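Phosphoribosylaminoimidazole carboxylase (Bombyx mori, PDB 4JA0) probably catalyses two successive steps of purine biosynthesis, carboxylation of AIR to CAIR and joining of CAIR with aspartate to give SAICAR. Local coordinates at residues K181-R186 / D214-W219; W101-L106 / L174-L179. All coordinates share one frame; numbering follows the deposited sequence.

How the interactions relate
Both contacts fix helix 162-183 to one antiparallel sheet of the SAICAR synthetase part of the chain, and their centres lie about 10 Å apart. Along the sequence they come in series: interaction 2 joins strand 100-104 to residues 174-179, and interaction 1 then uses a later part of the same helix and strand 216-220. Strand 188-200 pairs antiparallel with both 100-104 and 216-220, so the two contacts reach the sheet on two of the strands that pair with 188-200. They also touch directly, W219 CZ3 lying 3.6 Å from L106 CD1. Successive aromatic side chains, F176 and W183, thus seat this part of the helix on the sheet.

Interaction 1 (K181-R186 / D214-W219); sequences KAWALR and DSWRLW
The indole nitrogen NE1 of W183 sits above the six-membered ring of W216, 3.5 Å from its CH2 and offset toward the rim. This is an edge-to-face (T-shaped) pair: the five-membered ring of W183 presents its edge, the planes stand at 86°, and the ring centroids are 4.9 Å apart. Alongside NE1, CZ2 of W183 approaches CZ2 of W216 at 3.6 Å. L218 supplies the other half of the grip. Its CD1 methyl rests over one face of the W183 benzene ring in a CH-pi contact, 3.7 Å from the centroid and only 11° off the normal, while CD2 leans on the pyrrole side near CG and CD2 of the indole.

In the fold, this is where helix 162-183 packs on strand 216-220 of the antiparallel sheet in the SAICAR synthetase region. W216 and L218, two apart on the strand, both point toward the helix; R217 between them instead forms a salt bridge with D192. W216 places CG between its backbone N and carbonyl carbon (chi1 63°), and from there its ring meets the indole edge. V254 of helix 241-257 touches both tryptophans, and C188 packs on W183 and L218. With an alanine in place of W183, the W216 face and the CD1 methyl of L218 would probably both lose their partner, opening a gap between helix and strand.

Interaction 2 (W101-L106 / L174-L179); sequences WVTRRL and LIFEIL. With SO4 (sulfate ion), chain J.
F176 reaches from helix 162-183 to T103 of strand 100-104 and to R105, where the chain turns a corner just past it, in a helix-on-sheet packing of the SAICAR synthetase fold; this strand is hydrogen-bonded between strands 123-132 and 188-200 of the antiparallel sheet. The apolar contacts all centre on the F176 ring. With CG anti to the backbone N (chi1 178°), the ring stretches off the helix toward the strand. T103 meets its root: CG2 comes within 3.7 Å of F176 CG and makes an off-centre CH-pi contact, 4.2 Å from the ring centroid and 29° off the normal. R105 meets the far end, its CB lying 3.5 Å from F176 CZ, so the ring spans from a strand residue to the corner that follows it.

Charge contacts flank this core. The R105 side chain bends at chi2 and again at chi3, which turns its guanidinium toward the helix and a salt bridge between NE and OE1 of E180, one residue beyond the helical segment. R105 NH2 and E177 OE2 are 5.1 Å apart, not in contact; E177 has its salt bridge with R403, though the opposite charges probably still attract.

R104 points away from the helix. Its buried guanidinium has V102 CG1 over one face, 4.0 Å above the plane, and its NE pairs with E130. At the edge lies a sulfate, probably from the crystallisation liquor, which also accepts a hydrogen bond from S110 N. R104 NH1 donates to sulfate O2 at 3.3 Å, with an N-H...O angle of 151°.

Interaction 1 (K181-R186 / D214-W219)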
loop_
_atom_site.group_PDB
_atom_site.type_symbol
_atom_site.label_atom_id
_atom_site.label_comp_id
_atom_site.label_asym_id
_atom_site.label_seq_id
_atom_site.Cartn_x
_atom_site.Cartn_y
_atom_site.Cartn_z
ATOM N N LYS A 181 1.470 -46.334 -11.183
ATOM C CA LYS A 181 2.374 -45.492 -11.943
ATOM C C LYS A 181 3.593 -46.299 -12.419
ATOM O O LYS A 181 3.924 -46.299 -13.610
ATOM C CB LYS A 181 2.801 -44.326 -11.055
ATOM C CG LYS A 181 3.006 -43.031 -11.798
ATOM C CD LYS A 181 1.723 -42.640 -12.520
ATOM C CE LYS A 181 0.732 -41.941 -11.621
ATOM N NZ LYS A 181 -0.463 -41.528 -12.419
ATOM N N ALA A 182 4.196 -47.057 -11.508
ATOM C CA ALA A 182 5.337 -47.902 -11.837
ATOM C C ALA A 182 5.030 -48.862 -12.984
ATOM O O ALA A 182 5.736 -48.869 -13.987
ATOM C CB ALA A 182 5.798 -48.674 -10.607
ATOM N N TRP A 183 3.953 -49.632 -12.859
ATOM C CA TRP A 183 3.628 -50.639 -13.876
ATOM C C TRP A 183 3.344 -50.074 -15.263
ATOM O O TRP A 183 3.453 -50.806 -16.255
ATOM C CB TRP A 183 2.462 -51.544 -13.422
ATOM C CG TRP A 183 2.923 -52.640 -12.532
ATOM C CD1 TRP A 183 2.644 -52.797 -11.203
ATOM C CD2 TRP A 183 3.795 -53.714 -12.890
ATOM N NE1 TRP A 183 3.267 -53.927 -10.717
ATOM C CE2 TRP A 183 3.985 -54.504 -11.733
ATOM C CE3 TRP A 183 4.426 -54.090 -14.079
ATOM C CZ2 TRP A 183 4.784 -55.646 -11.732
ATOM C CZ3 TRP A 183 5.213 -55.217 -14.078
ATOM C CH2 TRP A 183 5.387 -55.986 -12.911
ATOM N N ALA A 184 2.998 -48.791 -15.343
ATOM C CA ALA A 184 2.743 -48.172 -16.645
ATOM C C ALA A 184 4.031 -47.941 -17.466
ATOM O O ALA A 184 3.967 -47.718 -18.674
ATOM C CB ALA A 184 1.998 -46.872 -16.474
ATOM N N LEU A 185 5.188 -48.029 -16.813
ATOM C CA LEU A 185 6.468 -47.911 -17.502
ATOM C C LEU A 185 6.717 -49.136 -18.377
ATOM O O LEU A 185 7.388 -49.060 -19.409
ATOM C CB LEU A 185 7.607 -47.768 -16.493
ATOM C CG LEU A 185 7.574 -46.478 -15.677
ATOM C CD1 LEU A 185 8.760 -46.394 -14.731
ATOM C CD2 LEU A 185 7.550 -45.302 -16.629
ATOM N N ARG A 186 6.184 -50.273 -17.959
ATOM C CA ARG A 186 6.311 -51.472 -18.754
ATOM C C ARG A 186 4.963 -51.799 -19.419
ATOM O O ARG A 186 4.675 -52.951 -19.725
ATOM C CB ARG A 186 6.822 -52.627 -17.891
ATOM N N ASP A 214 0.115 -62.688 -6.199
ATOM C CA ASP A 214 -1.114 -63.164 -5.569
ATOM C C ASP A 214 -1.915 -61.987 -5.010
ATOM O O ASP A 214 -3.105 -62.092 -4.785
ATOM C CB ASP A 214 -0.788 -64.166 -4.451
ATOM C CG ASP A 214 -0.111 -65.439 -4.974
ATOM O OD1 ASP A 214 -0.411 -65.856 -6.117
ATOM O OD2 ASP A 214 0.733 -66.015 -4.251
ATOM N N SER A 215 -1.258 -60.843 -4.871
ATOM C CA SER A 215 -1.846 -59.681 -4.233
ATOM C C SER A 215 -2.584 -58.774 -5.207
ATOM O O SER A 215 -3.391 -57.937 -4.792
ATOM C CB SER A 215 -0.748 -58.852 -3.554
ATOM O OG SER A 215 0.143 -59.658 -2.808
ATOM N N TRP A 216 -2.340 -58.945 -6.496
ATOM C CA TRP A 216 -2.872 -57.990 -7.456
ATOM C C TRP A 216 -3.465 -58.564 -8.730
ATOM O O TRP A 216 -3.465 -59.771 -8.958
ATOM C CB TRP A 216 -1.811 -56.933 -7.797
ATOM C CG TRP A 216 -0.554 -57.448 -8.467
ATOM C CD1 TRP A 216 -0.456 -58.456 -9.376
ATOM C CD2 TRP A 216 0.778 -56.955 -8.273
ATOM N NE1 TRP A 216 0.848 -58.624 -9.763
ATOM C CE2 TRP A 216 1.631 -57.720 -9.097
ATOM C CE3 TRP A 216 1.333 -55.934 -7.487
ATOM C CZ2 TRP A 216 3.009 -57.502 -9.158
ATOM C CZ3 TRP A 216 2.702 -55.714 -7.550
ATOM C CH2 TRP A 216 3.525 -56.494 -8.378
ATOM N N ARG A 217 -3.967 -57.669 -9.564
ATOM C CA ARG A 217 -4.523 -58.039 -10.850
ATOM C C ARG A 217 -3.824 -57.194 -11.918
ATOM O O ARG A 217 -3.928 -55.969 -11.921
ATOM C CB ARG A 217 -6.027 -57.809 -10.818
ATOM C CG ARG A 217 -6.805 -58.468 -11.921
ATOM C CD ARG A 217 -8.270 -58.527 -11.539
ATOM N NE ARG A 217 -8.603 -59.729 -10.777
ATOM C CZ ARG A 217 -9.561 -59.804 -9.849
ATOM N NH1 ARG A 217 -10.281 -58.736 -9.518
ATOM N NH2 ARG A 217 -9.789 -60.955 -9.225
ATOM N N LEU A 218 -3.071 -57.843 -12.800
ATOM C CA LEU A 218 -2.232 -57.120 -13.750
ATOM C C LEU A 218 -2.635 -57.339 -15.187
ATOM O O LEU A 218 -2.659 -58.474 -15.645
ATOM C CB LEU A 218 -0.775 -57.571 -13.601
ATOM C CG LEU A 218 0.233 -56.534 -13.115
ATOM C CD1 LEU A 218 1.637 -57.093 -13.148
ATOM C CD2 LEU A 218 0.144 -55.329 -14.007
ATOM N N TRP A 219 -2.898 -56.265 -15.925
ATOM C CA TRP A 219 -3.156 -56.425 -17.356
ATOM C C TRP A 219 -2.117 -55.714 -18.234
ATOM O O TRP A 219 -1.996 -54.492 -18.213
ATOM C CB TRP A 219 -4.550 -55.897 -17.705
ATOM C CG TRP A 219 -5.676 -56.597 -16.995
ATOM C CD1 TRP A 219 -5.591 -57.710 -16.205
ATOM C CD2 TRP A 219 -7.061 -56.231 -17.023
ATOM N NE1 TRP A 219 -6.836 -58.052 -15.735
ATOM C CE2 TRP A 219 -7.758 -57.162 -16.224
ATOM C CE3 TRP A 219 -7.780 -55.202 -17.645
ATOM C CZ2 TRP A 219 -9.139 -57.088 -16.020
ATOM C CZ3 TRP A 219 -9.146 -55.137 -17.456
ATOM C CH2 TRP A 219 -9.814 -56.076 -16.652
#

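Interaction 2 (W101-L106 / L174-L179)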
loop_
_atom_site.group_PDB
_atom_site.type_symbol
_atom_site.label_atom_id
_atom_site.label_comp_id
_atom_site.label_asym_id
_atom_site.label_seq_id
_atom_site.Cartn_x
_atom_site.Cartn_y
_atom_site.Cartn_z
ATOM N N TRP A 101 -7.024 -54.740 2.920
ATOM C CA TRP A 101 -7.307 -53.445 2.311
ATOM C C TRP A 101 -7.177 -53.521 0.787
ATOM O O TRP A 101 -6.086 -53.731 0.260
ATOM C CB TRP A 101 -6.397 -52.362 2.899
ATOM C CG TRP A 101 -6.511 -52.271 4.379
ATOM C CD1 TRP A 101 -5.935 -53.104 5.298
ATOM C CD2 TRP A 101 -7.283 -51.318 5.126
ATOM N NE1 TRP A 101 -6.290 -52.713 6.573
ATOM C CE2 TRP A 101 -7.115 -51.619 6.492
ATOM C CE3 TRP A 101 -8.084 -50.238 4.770
ATOM C CZ2 TRP A 101 -7.734 -50.874 7.508
ATOM C CZ3 TRP A 101 -8.698 -49.502 5.778
ATOM C CH2 TRP A 101 -8.517 -49.821 7.126
ATOM N N VAL A 102 -8.300 -53.384 0.093
ATOM C CA VAL A 102 -8.368 -53.620 -1.346
ATOM C C VAL A 102 -8.623 -52.321 -2.110
ATOM O O VAL A 102 -9.420 -51.492 -1.678
ATOM C CB VAL A 102 -9.480 -54.654 -1.697
ATOM C CG1 VAL A 102 -9.636 -54.773 -3.190
ATOM C CG2 VAL A 102 -9.173 -55.988 -1.101
ATOM N N THR A 103 -7.901 -52.111 -3.205
ATOM C CA THR A 103 -8.094 -50.929 -4.062
ATOM C C THR A 103 -8.354 -51.362 -5.492
ATOM O O THR A 103 -7.681 -52.261 -5.985
ATOM C CB THR A 103 -6.863 -49.973 -4.058
ATOM O OG1 THR A 103 -6.436 -49.744 -2.714
ATOM C CG2 THR A 103 -7.234 -48.643 -4.626
ATOM N N ARG A 104 -9.305 -50.707 -6.153
ATOM C CA ARG A 104 -9.636 -50.989 -7.546
ATOM C C ARG A 104 -9.606 -49.738 -8.388
ATOM O O ARG A 104 -10.059 -48.692 -7.948
ATOM C CB ARG A 104 -11.048 -51.550 -7.645
ATOM C CG ARG A 104 -11.346 -52.602 -6.630
ATOM C CD ARG A 104 -12.778 -53.042 -6.745
ATOM N NE ARG A 104 -13.154 -53.886 -5.616
ATOM C CZ ARG A 104 -12.952 -55.197 -5.575
ATOM N NH1 ARG A 104 -12.382 -55.823 -6.608
ATOM N NH2 ARG A 104 -13.322 -55.880 -4.504
ATOM N N ARG A 105 -9.132 -49.855 -9.620
ATOM C CA ARG A 105 -9.226 -48.748 -10.566
ATOM C C ARG A 105 -10.371 -49.040 -11.530
ATOM O O ARG A 105 -11.072 -48.133 -11.967
ATOM C CB ARG A 105 -7.886 -48.558 -11.310
ATOM C CG ARG A 105 -7.925 -47.591 -12.491
ATOM C CD ARG A 105 -8.246 -46.165 -12.064
ATOM N NE ARG A 105 -7.092 -45.481 -11.493
ATOM C CZ ARG A 105 -7.151 -44.281 -10.920
ATOM N NH1 ARG A 105 -8.312 -43.648 -10.838
ATOM N NH2 ARG A 105 -6.053 -43.718 -10.418
ATOM N N LEU A 106 -10.582 -50.324 -11.805
ATOM C CA LEU A 106 -11.603 -50.783 -12.733
ATOM C C LEU A 106 -12.540 -51.704 -12.004
ATOM O O LEU A 106 -12.178 -52.257 -10.968
ATOM C CB LEU A 106 -10.964 -51.608 -13.846
ATOM C CG LEU A 106 -10.128 -50.950 -14.922
ATOM C CD1 LEU A 106 -9.634 -52.001 -15.845
ATOM C CD2 LEU A 106 -11.011 -50.001 -15.690
ATOM N N LEU A 174 -2.881 -44.696 -1.841
ATOM C CA LEU A 174 -1.581 -44.142 -2.242
ATOM C C LEU A 174 -0.622 -45.184 -2.812
ATOM O O LEU A 174 -0.000 -44.960 -3.844
ATOM C CB LEU A 174 -0.940 -43.443 -1.040
ATOM C CG LEU A 174 0.367 -42.699 -1.263
ATOM C CD1 LEU A 174 0.247 -41.893 -2.522
ATOM C CD2 LEU A 174 0.619 -41.779 -0.098
ATOM N N ILE A 175 -0.546 -46.334 -2.148
ATOM C CA ILE A 175 0.309 -47.444 -2.564
ATOM C C ILE A 175 -0.139 -47.990 -3.909
ATOM O O ILE A 175 0.683 -48.305 -4.772
ATOM C CB ILE A 175 0.288 -48.564 -1.512
ATOM C CG1 ILE A 175 1.101 -48.134 -0.299
ATOM C CG2 ILE A 175 0.793 -49.892 -2.080
ATOM C CD1 ILE A 175 0.798 -48.956 0.926
ATOM N N PHE A 176 -1.454 -48.094 -4.077
ATOM C CA PHE A 176 -2.010 -48.444 -5.359
ATOM C C PHE A 176 -1.590 -47.415 -6.428
ATOM O O PHE A 176 -1.153 -47.782 -7.516
ATOM C CB PHE A 176 -3.526 -48.501 -5.290
ATOM C CG PHE A 176 -4.156 -48.815 -6.604
ATOM C CD1 PHE A 176 -4.381 -50.123 -6.979
ATOM C CD2 PHE A 176 -4.431 -47.798 -7.519
ATOM C CE1 PHE A 176 -4.933 -50.401 -8.215
ATOM C CE2 PHE A 176 -4.969 -48.069 -8.755
ATOM C CZ PHE A 176 -5.226 -49.364 -9.106
ATOM N N GLU A 177 -1.701 -46.130 -6.117
ATOM C CA GLU A 177 -1.402 -45.105 -7.104
ATOM C C GLU A 177 0.073 -45.124 -7.542
ATOM O O GLU A 177 0.385 -45.006 -8.737
ATOM C CB GLU A 177 -1.779 -43.742 -6.544
ATOM C CG GLU A 177 -3.284 -43.458 -6.545
ATOM C CD GLU A 177 -3.632 -42.210 -5.737
ATOM O OE1 GLU A 177 -2.800 -41.814 -4.883
ATOM O OE2 GLU A 177 -4.719 -41.620 -5.960
ATOM N N ILE A 178 0.965 -45.336 -6.578
ATOM C CA ILE A 178 2.395 -45.441 -6.838
ATOM C C ILE A 178 2.739 -46.608 -7.745
ATOM O O ILE A 178 3.423 -46.439 -8.746
ATOM C CB ILE A 178 3.168 -45.628 -5.519
ATOM C CG1 ILE A 178 3.121 -44.341 -4.707
ATOM C CG2 ILE A 178 4.613 -46.075 -5.787
ATOM C CD1 ILE A 178 3.690 -44.488 -3.345
ATOM N N LEU A 179 2.232 -47.782 -7.390
ATOM C CA LEU A 179 2.468 -48.999 -8.151
ATOM C C LEU A 179 1.776 -48.938 -9.505
ATOM O O LEU A 179 2.281 -49.488 -10.493
ATOM C CB LEU A 179 1.987 -50.217 -7.367
ATOM C CG LEU A 179 2.718 -50.406 -6.041
ATOM C CD1 LEU A 179 2.096 -51.548 -5.295
ATOM C CD2 LEU A 179 4.191 -50.670 -6.283
HETATM S S SO4 J . -12.058 -59.665 -5.952
HETATM O O1 SO4 J . -12.018 -61.078 -6.321
HETATM O O2 SO4 J . -12.993 -59.025 -6.867
HETATM O O3 SO4 J . -12.513 -59.519 -4.566
HETATM O O4 SO4 J . -10.740 -59.036 -6.093
#